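Local coordinates for BF1531-like N-terminal domain-containing protein (Bacteroides fragilis, PDB 3SLR) that is of unknown function but carries a magnesium-binding phosphatase-type domain, and probably hydrolyses ester bonds, at residues 339-342 / 343-347; 326-329 / 330-333; 316-319 / 320-324. All blocks are in the same frame, centred on the assembly; numbering follows the deposited sequence. Where two conformers were deposited one is given.

Contact 1 (339-342 / 343-347); sequences FERN and MVREH
The R345 guanidinium has N342 OD1 and a water at its edge: N342 OD1 sits near its plane, 2.6 Å from R345 NH1, and the water lies in that plane as well. R345 NH2 approaches the R341 guanidinium obliquely, 4.1 Å from R341 NE, with the two planes 61° apart. The water joins the two arginines, accepting from R341 NE and from R345 NH1, both at 2.9 Å. R345 runs extended from CG to NE along the surface of the turn, while R341 is bent by its turn about CG–CD (chi3 -66°). The two long side chains lie side by side and point the same way. The N342 amide is turned 50° from the R345 guanidinium.

Beneath these groups the backbone is regular α-helix, as in R345 N to R341 O at 2.9 Å. On another side, M343, present as selenomethionine, lays its CG against E340 O at 3.5 Å, and V344 CG2 packs against the same carbonyl oxygen at 3.5 Å. V344 also packs on I317 of helix 313-324 and on V353, and its CG2 meets F333, which is why a compact branched apolar residue suits the place.

E355 receives both arginines, R341 NH2 on one carboxylate oxygen and R345 NH2 on the other. R345 NH2 also hydrogen-bonds V353 O, and R341 NH1 hydrogen-bonds the backbone oxygen of D335, a residue seen to bind magnesium in this protein though not in this model. E340, salt-bridged to K280, has its side chain about 6 Å from a bound magnesium ion. E355 and the water probably offset the repulsion between two like charges placed close together and fix the rotation of the guanidinium groups, and the network ties this helix to the edge of the metal site.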
loop_
_atom_site.group_PDB
_atom_site.type_symbol
_atom_site.label_atom_id
_atom_site.label_comp_id
_atom_site.label_asym_id
_atom_site.label_seq_id
_atom_site.Cartn_x
_atom_site.Cartn_y
_atom_site.Cartn_z
ATOM N N PHE A 339 -9.288 21.142 12.103
ATOM C CA PHE A 339 -9.030 22.500 11.627
ATOM C C PHE A 339 -7.587 22.671 11.161
ATOM O O PHE A 339 -7.339 23.317 10.146
ATOM C CB PHE A 339 -9.375 23.528 12.703
ATOM C CG PHE A 339 -10.793 23.441 13.186
ATOM C CD1 PHE A 339 -11.822 24.040 12.472
ATOM C CD2 PHE A 339 -11.100 22.758 14.354
ATOM C CE1 PHE A 339 -13.132 23.958 12.916
ATOM C CE2 PHE A 339 -12.406 22.675 14.801
ATOM C CZ PHE A 339 -13.422 23.278 14.081
ATOM N N GLU A 340 -6.642 22.093 11.897
ATOM C CA GLU A 340 -5.241 22.099 11.473
ATOM C C GLU A 340 -5.077 21.334 10.155
ATOM O O GLU A 340 -4.420 21.816 9.221
ATOM C CB GLU A 340 -4.324 21.503 12.552
ATOM C CG GLU A 340 -4.280 22.257 13.894
ATOM C CD GLU A 340 -3.565 23.611 13.810
ATOM O OE1 GLU A 340 -3.284 24.071 12.686
ATOM O OE2 GLU A 340 -3.286 24.210 14.876
ATOM N N ARG A 341 -5.674 20.146 10.074
ATOM C CA ARG A 341 -5.613 19.360 8.847
ATOM C C ARG A 341 -6.162 20.138 7.664
ATOM O O ARG A 341 -5.535 20.193 6.609
ATOM C CB ARG A 341 -6.399 18.063 8.986
ATOM C CG ARG A 341 -5.851 17.125 10.037
ATOM C CD ARG A 341 -6.400 15.718 9.831
ATOM N NE ARG A 341 -7.841 15.626 10.059
ATOM C CZ ARG A 341 -8.387 15.199 11.201
ATOM N NH1 ARG A 341 -7.619 14.847 12.217
ATOM N NH2 ARG A 341 -9.706 15.127 11.327
ATOM N N ASN A 342 -7.342 20.724 7.843
ATOM C CA ASN A 342 -8.031 21.427 6.768
ATOM C C ASN A 342 -7.275 22.654 6.279
ATOM O O ASN A 342 -7.225 22.935 5.083
ATOM C CB ASN A 342 -9.451 21.807 7.191
ATOM C CG ASN A 342 -10.379 20.607 7.257
ATOM O OD1 ASN A 342 -9.969 19.479 6.984
ATOM N ND2 ASN A 342 -11.633 20.841 7.632
HETATM N N MSE A 343 -6.670 23.384 7.201
HETATM C CA MSE A 343 -5.909 24.547 6.789
HETATM C C MSE A 343 -4.608 24.162 6.058
HETATM O O MSE A 343 -4.248 24.800 5.067
HETATM C CB MSE A 343 -5.688 25.511 7.954
HETATM C CG MSE A 343 -4.405 25.320 8.717
HETATM SE SE MSE A 343 -3.054 26.590 8.126
HETATM C CE MSE A 343 -4.079 28.245 8.256
ATOM N N VAL A 344 -3.916 23.113 6.509
ATOM C CA VAL A 344 -2.736 22.669 5.771
ATOM C C VAL A 344 -3.137 22.166 4.375
ATOM O O VAL A 344 -2.443 22.421 3.390
ATOM C CB VAL A 344 -1.909 21.610 6.547
ATOM C CG1 VAL A 344 -0.846 20.987 5.656
ATOM C CG2 VAL A 344 -1.265 22.233 7.779
ATOM N N ARG A 345 -4.271 21.472 4.285
ATOM C CA ARG A 345 -4.763 20.995 2.994
ATOM C C ARG A 345 -4.983 22.128 2.013
ATOM O O ARG A 345 -4.602 22.035 0.844
ATOM C CB ARG A 345 -6.086 20.265 3.154
ATOM C CG ARG A 345 -5.958 18.906 3.734
ATOM C CD ARG A 345 -7.121 18.039 3.307
ATOM N NE ARG A 345 -7.145 16.831 4.108
ATOM C CZ ARG A 345 -7.822 16.710 5.242
ATOM N NH1 ARG A 345 -8.551 17.725 5.683
ATOM N NH2 ARG A 345 -7.784 15.578 5.925
ATOM N N GLU A 346 -5.628 23.189 2.486
ATOM C CA GLU A 346 -5.989 24.302 1.616
ATOM C C GLU A 346 -4.787 25.165 1.279
ATOM O O GLU A 346 -4.659 25.645 0.154
ATOM C CB GLU A 346 -7.042 25.192 2.271
ATOM C CG GLU A 346 -8.291 24.483 2.747
ATOM C CD GLU A 346 -9.233 25.431 3.468
ATOM O OE1 GLU A 346 -9.230 26.638 3.131
ATOM O OE2 GLU A 346 -9.963 24.971 4.374
ATOM N N HIS A 347 -3.909 25.369 2.254
ATOM C CA HIS A 347 -2.853 26.365 2.107
ATOM C C HIS A 347 -1.518 25.810 1.630
ATOM O O HIS A 347 -0.660 26.561 1.179
ATOM C CB HIS A 347 -2.694 27.179 3.395
ATOM C CG HIS A 347 -3.852 28.088 3.658
ATOM N ND1 HIS A 347 -4.722 27.907 4.709
ATOM C CD2 HIS A 347 -4.309 29.166 2.974
ATOM C CE1 HIS A 347 -5.652 28.845 4.675
ATOM N NE2 HIS A 347 -5.428 29.618 3.629
HETATM O O HOH W 1 -9.650 17.115 8.320
#

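Contact 2 (326-329 / 330-333); sequences IGFD and SMVF
A short 3-10 turn leading into a β-strand brings I326, G327 and F328 against S330 and M331. Two consecutive i-to-i+3 bonds define it: S330 N to G327 O at 2.8 Å, and M331 N to F328 O at 3.0 Å. In both the donor stands well above the carbonyl plane, as the tight winding demands.

G327 O is gripped twice, because S330 OG also donates to it at 2.8 Å. This second bond lies in the carbonyl plane, on a lone pair. With OG held between the backbone N and the carbonyl carbon (chi1 79°), the serine can turn its hydroxyl to the oxygen its own N-H already uses; a small hydroxyl-bearing side chain suits this buried spot. I326 roofs the hydroxyl, with its CD1 3.4 Å from S330 OG. D329 OD1 comes within 3.6 Å of G327 CA; with the carboxylate oxygen so close on the side where a CB would stand, a residue with no side chain fits here. The D329 carboxylate also forms a salt bridge to K220.

M331, a selenomethionine, is extended beyond CG and reaches back under the turn. Its SE makes a Met-aromatic contact with F328, 5.1 Å from the ring centroid and 59° off the ring normal, hence oblique to the ring. The terminal methyl continues to I326, where M331 CE lies 3.8 Å from I326 CG1. A long, flexible and polarisable chain is well fitted to bridge an aromatic ring and an aliphatic branch at once.

The whole turn is wedged between secondary-structure elements. The F328 ring packs on I317 and Q321 of helix 313-324, M331 touches Q321 and C224 of strand 224-227, and V332 pairs with strand 224-227. Strand 331-334 is the outermost of the four-stranded parallel sheet, with further backbone bonds to T352.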
loop_
_atom_site.group_PDB
_atom_site.type_symbol
_atom_site.label_atom_id
_atom_site.label_comp_id
_atom_site.label_asym_id
_atom_site.label_seq_id
_atom_site.Cartn_x
_atom_site.Cartn_y
_atom_site.Cartn_z
ATOM N N ILE A 326 12.893 19.063 -0.104
ATOM C CA ILE A 326 12.152 18.009 -0.791
ATOM C C ILE A 326 10.795 18.589 -1.151
ATOM O O ILE A 326 10.405 19.633 -0.628
ATOM C CB ILE A 326 11.954 16.770 0.084
ATOM C CG1 ILE A 326 11.264 17.168 1.383
ATOM C CG2 ILE A 326 13.285 16.081 0.354
ATOM C CD1 ILE A 326 10.863 15.981 2.248
ATOM N N GLY A 327 10.081 17.934 -2.054
ATOM C CA GLY A 327 8.828 18.476 -2.531
ATOM C C GLY A 327 7.721 18.384 -1.510
ATOM O O GLY A 327 7.668 17.425 -0.732
ATOM N N PHE A 328 6.828 19.366 -1.515
ATOM C CA PHE A 328 5.638 19.299 -0.683
ATOM C C PHE A 328 4.882 18.013 -0.974
ATOM O O PHE A 328 4.316 17.402 -0.072
ATOM C CB PHE A 328 4.729 20.522 -0.886
ATOM C CG PHE A 328 5.281 21.795 -0.298
ATOM C CD1 PHE A 328 5.345 21.977 1.076
ATOM C CD2 PHE A 328 5.742 22.808 -1.121
ATOM C CE1 PHE A 328 5.864 23.149 1.621
ATOM C CE2 PHE A 328 6.263 23.975 -0.589
ATOM C CZ PHE A 328 6.321 24.155 0.778
ATOM N N ASP A 329 4.888 17.599 -2.242
ATOM C CA ASP A 329 4.196 16.385 -2.646
ATOM C C ASP A 329 4.914 15.100 -2.214
ATOM O O ASP A 329 4.452 14.001 -2.520
ATOM C CB ASP A 329 3.887 16.395 -4.150
ATOM C CG ASP A 329 5.129 16.565 -5.015
ATOM O OD1 ASP A 329 6.118 17.182 -4.574
ATOM O OD2 ASP A 329 5.104 16.090 -6.170
ATOM N N SER A 330 6.018 15.237 -1.482
ATOM C CA SER A 330 6.681 14.077 -0.899
ATOM C C SER A 330 6.429 14.016 0.604
ATOM O O SER A 330 7.050 13.217 1.310
ATOM C CB SER A 330 8.183 14.088 -1.183
ATOM O OG SER A 330 8.873 14.972 -0.310
HETATM N N MSE A 331 5.516 14.863 1.086
HETATM C CA MSE A 331 5.271 14.996 2.533
HETATM C C MSE A 331 3.914 14.488 2.977
HETATM O O MSE A 331 2.919 14.623 2.258
HETATM C CB MSE A 331 5.398 16.459 2.957
HETATM C CG MSE A 331 6.791 16.993 2.856
HETATM SE SE MSE A 331 6.869 18.930 3.155
HETATM C CE MSE A 331 8.753 18.942 3.622
ATOM N N VAL A 332 3.893 13.914 4.181
ATOM C CA VAL A 332 2.669 13.478 4.839
ATOM C C VAL A 332 2.574 14.215 6.176
ATOM O O VAL A 332 3.539 14.274 6.914
ATOM C CB VAL A 332 2.700 11.969 5.124
ATOM C CG1 VAL A 332 1.443 11.537 5.856
ATOM C CG2 VAL A 332 2.846 11.183 3.836
ATOM N N PHE A 333 1.414 14.787 6.472
ATOM C CA PHE A 333 1.207 15.516 7.720
ATOM C C PHE A 333 0.090 14.883 8.542
ATOM O O PHE A 333 -1.035 14.743 8.055
ATOM C CB PHE A 333 0.878 16.983 7.398
ATOM C CG PHE A 333 0.440 17.803 8.595
ATOM C CD1 PHE A 333 1.268 17.957 9.695
ATOM C CD2 PHE A 333 -0.789 18.457 8.583
ATOM C CE1 PHE A 333 0.871 18.731 10.780
ATOM C CE2 PHE A 333 -1.190 19.231 9.664
ATOM C CZ PHE A 333 -0.365 19.366 10.758
#

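Contact 3 (316-319 / 320-324); sequences NIRT and IQRTL
I320 opens the second half of this helix by donating its N to N316 O at 2.9 Å, while its own CG1 lies 3.4 Å from the same oxygen. Its branched aliphatic chain goes to the buried side, over strands 274-280 and 305-309. One residue on, Q321 N donates to I317 O, and its side-chain NE2 reaches forward to I326 O, beyond the helix end. R322 bonds to R318 O, then runs extended and side by side with R318. The CB of R318 lies over one face of the R322 guanidinium, 3.9 Å above its plane and offset toward the rim. R318 has its own charge partner in D315. T323 fastens T319 O from opposite faces of the carbonyl plane: OG1 at 2.8 Å and N at 3.0 Å. OG1 beside the backbone N (chi1 -59°) brings the hydroxyl to that oxygen, so an exposed threonine near the end of the helix satisfies itself locally.

I320 faces the sheet, together with N316, whose amide is paired with N309; R322, T319 and T323 are exposed. This is a helix packed on a parallel sheet in a Rossmann-like α/β fold, consistent with a HAD-type phosphatase domain.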
loop_
_atom_site.group_PDB
_atom_site.type_symbol
_atom_site.label_atom_id
_atom_site.label_comp_id
_atom_site.label_asym_id
_atom_site.label_seq_id
_atom_site.Cartn_x
_atom_site.Cartn_y
_atom_site.Cartn_z
ATOM N N ASN A 316 4.779 27.099 8.963
ATOM C CA ASN A 316 5.767 26.209 9.560
ATOM C C ASN A 316 6.166 25.065 8.633
ATOM O O ASN A 316 7.340 24.701 8.552
ATOM C CB ASN A 316 5.280 25.690 10.918
ATOM C CG ASN A 316 5.385 26.742 12.016
ATOM O OD1 ASN A 316 6.185 27.674 11.918
ATOM N ND2 ASN A 316 4.574 26.597 13.065
ATOM N N ILE A 317 5.198 24.509 7.918
ATOM C CA ILE A 317 5.509 23.453 6.957
ATOM C C ILE A 317 6.361 23.964 5.784
ATOM O O ILE A 317 7.236 23.252 5.286
ATOM C CB ILE A 317 4.249 22.720 6.489
ATOM C CG1 ILE A 317 3.675 21.917 7.664
ATOM C CG2 ILE A 317 4.568 21.794 5.301
ATOM C CD1 ILE A 317 2.311 21.316 7.394
ATOM N N ARG A 318 6.122 25.195 5.355
ATOM C CA ARG A 318 6.999 25.791 4.354
ATOM C C ARG A 318 8.423 25.874 4.892
ATOM O O ARG A 318 9.380 25.560 4.185
ATOM C CB ARG A 318 6.477 27.156 3.905
ATOM C CG ARG A 318 5.085 27.078 3.295
ATOM C CD ARG A 318 4.617 28.416 2.734
ATOM N NE ARG A 318 3.196 28.349 2.411
ATOM C CZ ARG A 318 2.226 28.795 3.202
ATOM N NH1 ARG A 318 2.519 29.365 4.358
ATOM N NH2 ARG A 318 0.961 28.682 2.828
ATOM N N THR A 319 8.560 26.261 6.158
ATOM C CA THR A 319 9.871 26.340 6.787
ATOM C C THR A 319 10.553 24.975 6.763
ATOM O O THR A 319 11.717 24.847 6.375
ATOM C CB THR A 319 9.772 26.878 8.230
ATOM O OG1 THR A 319 9.307 28.232 8.193
ATOM C CG2 THR A 319 11.128 26.832 8.912
ATOM N N ILE A 320 9.811 23.950 7.167
ATOM C CA ILE A 320 10.314 22.588 7.130
ATOM C C ILE A 320 10.723 22.167 5.708
ATOM O O ILE A 320 11.817 21.636 5.502
ATOM C CB ILE A 320 9.271 21.609 7.697
ATOM C CG1 ILE A 320 9.124 21.833 9.206
ATOM C CG2 ILE A 320 9.685 20.174 7.385
ATOM C CD1 ILE A 320 7.890 21.208 9.805
ATOM N N GLN A 321 9.850 22.414 4.738
ATOM C CA GLN A 321 10.117 22.050 3.344
ATOM C C GLN A 321 11.397 22.709 2.849
ATOM O O GLN A 321 12.223 22.080 2.184
ATOM C CB GLN A 321 8.936 22.448 2.455
ATOM C CG GLN A 321 9.029 21.995 1.000
ATOM C CD GLN A 321 9.860 22.930 0.122
ATOM O OE1 GLN A 321 10.021 24.114 0.419
ATOM N NE2 GLN A 321 10.400 22.387 -0.958
ATOM N N ARG A 322 11.570 23.975 3.202
ATOM C CA ARG A 322 12.722 24.725 2.729
ATOM C C ARG A 322 13.993 24.194 3.360
ATOM O O ARG A 322 15.040 24.157 2.716
ATOM C CB ARG A 322 12.524 26.214 3.002
ATOM C CG ARG A 322 11.423 26.795 2.131
ATOM C CD ARG A 322 10.871 28.104 2.658
ATOM N NE ARG A 322 9.718 28.541 1.869
ATOM C CZ ARG A 322 9.112 29.715 2.022
ATOM N NH1 ARG A 322 9.556 30.575 2.925
ATOM N NH2 ARG A 322 8.071 30.033 1.265
ATOM N N THR A 323 13.889 23.757 4.615
ATOM C CA THR A 323 15.022 23.200 5.339
ATOM C C THR A 323 15.473 21.882 4.714
ATOM O O THR A 323 16.672 21.619 4.570
ATOM C CB THR A 323 14.665 22.967 6.827
ATOM O OG1 THR A 323 14.280 24.211 7.429
ATOM C CG2 THR A 323 15.849 22.393 7.589
ATOM N N LEU A 324 14.499 21.055 4.341
ATOM C CA LEU A 324 14.771 19.719 3.818
ATOM C C LEU A 324 15.044 19.687 2.318
ATOM O O LEU A 324 15.699 18.767 1.824
ATOM C CB LEU A 324 13.602 18.786 4.146
ATOM C CG LEU A 324 13.376 18.586 5.650
ATOM C CD1 LEU A 324 12.137 17.737 5.888
ATOM C CD2 LEU A 324 14.601 17.955 6.269
#

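Contact 3 comes first along the chain, then contact 2, then contact 1. All three lie in the magnesium-binding domain, built round the sheet of strands 305-309, 274-280, 224-227 and 331-334. Centre to centre, contacts 2 and 3 are about 10 Å apart, contacts 1 and 2 about 14 Å, and contacts 1 and 3 about 16 Å. Helix 313-324 leads through the turn of contact 2 into outermost strand 331-334, which is followed by helix 338-347. In one of its two modelled conformers, R318 NH2 probably bonds H347 O. Helices 313-324 and 338-347 thus pack together beside the sheet, next to the magnesium site that E340 borders, whereas contact 2 lies away from it.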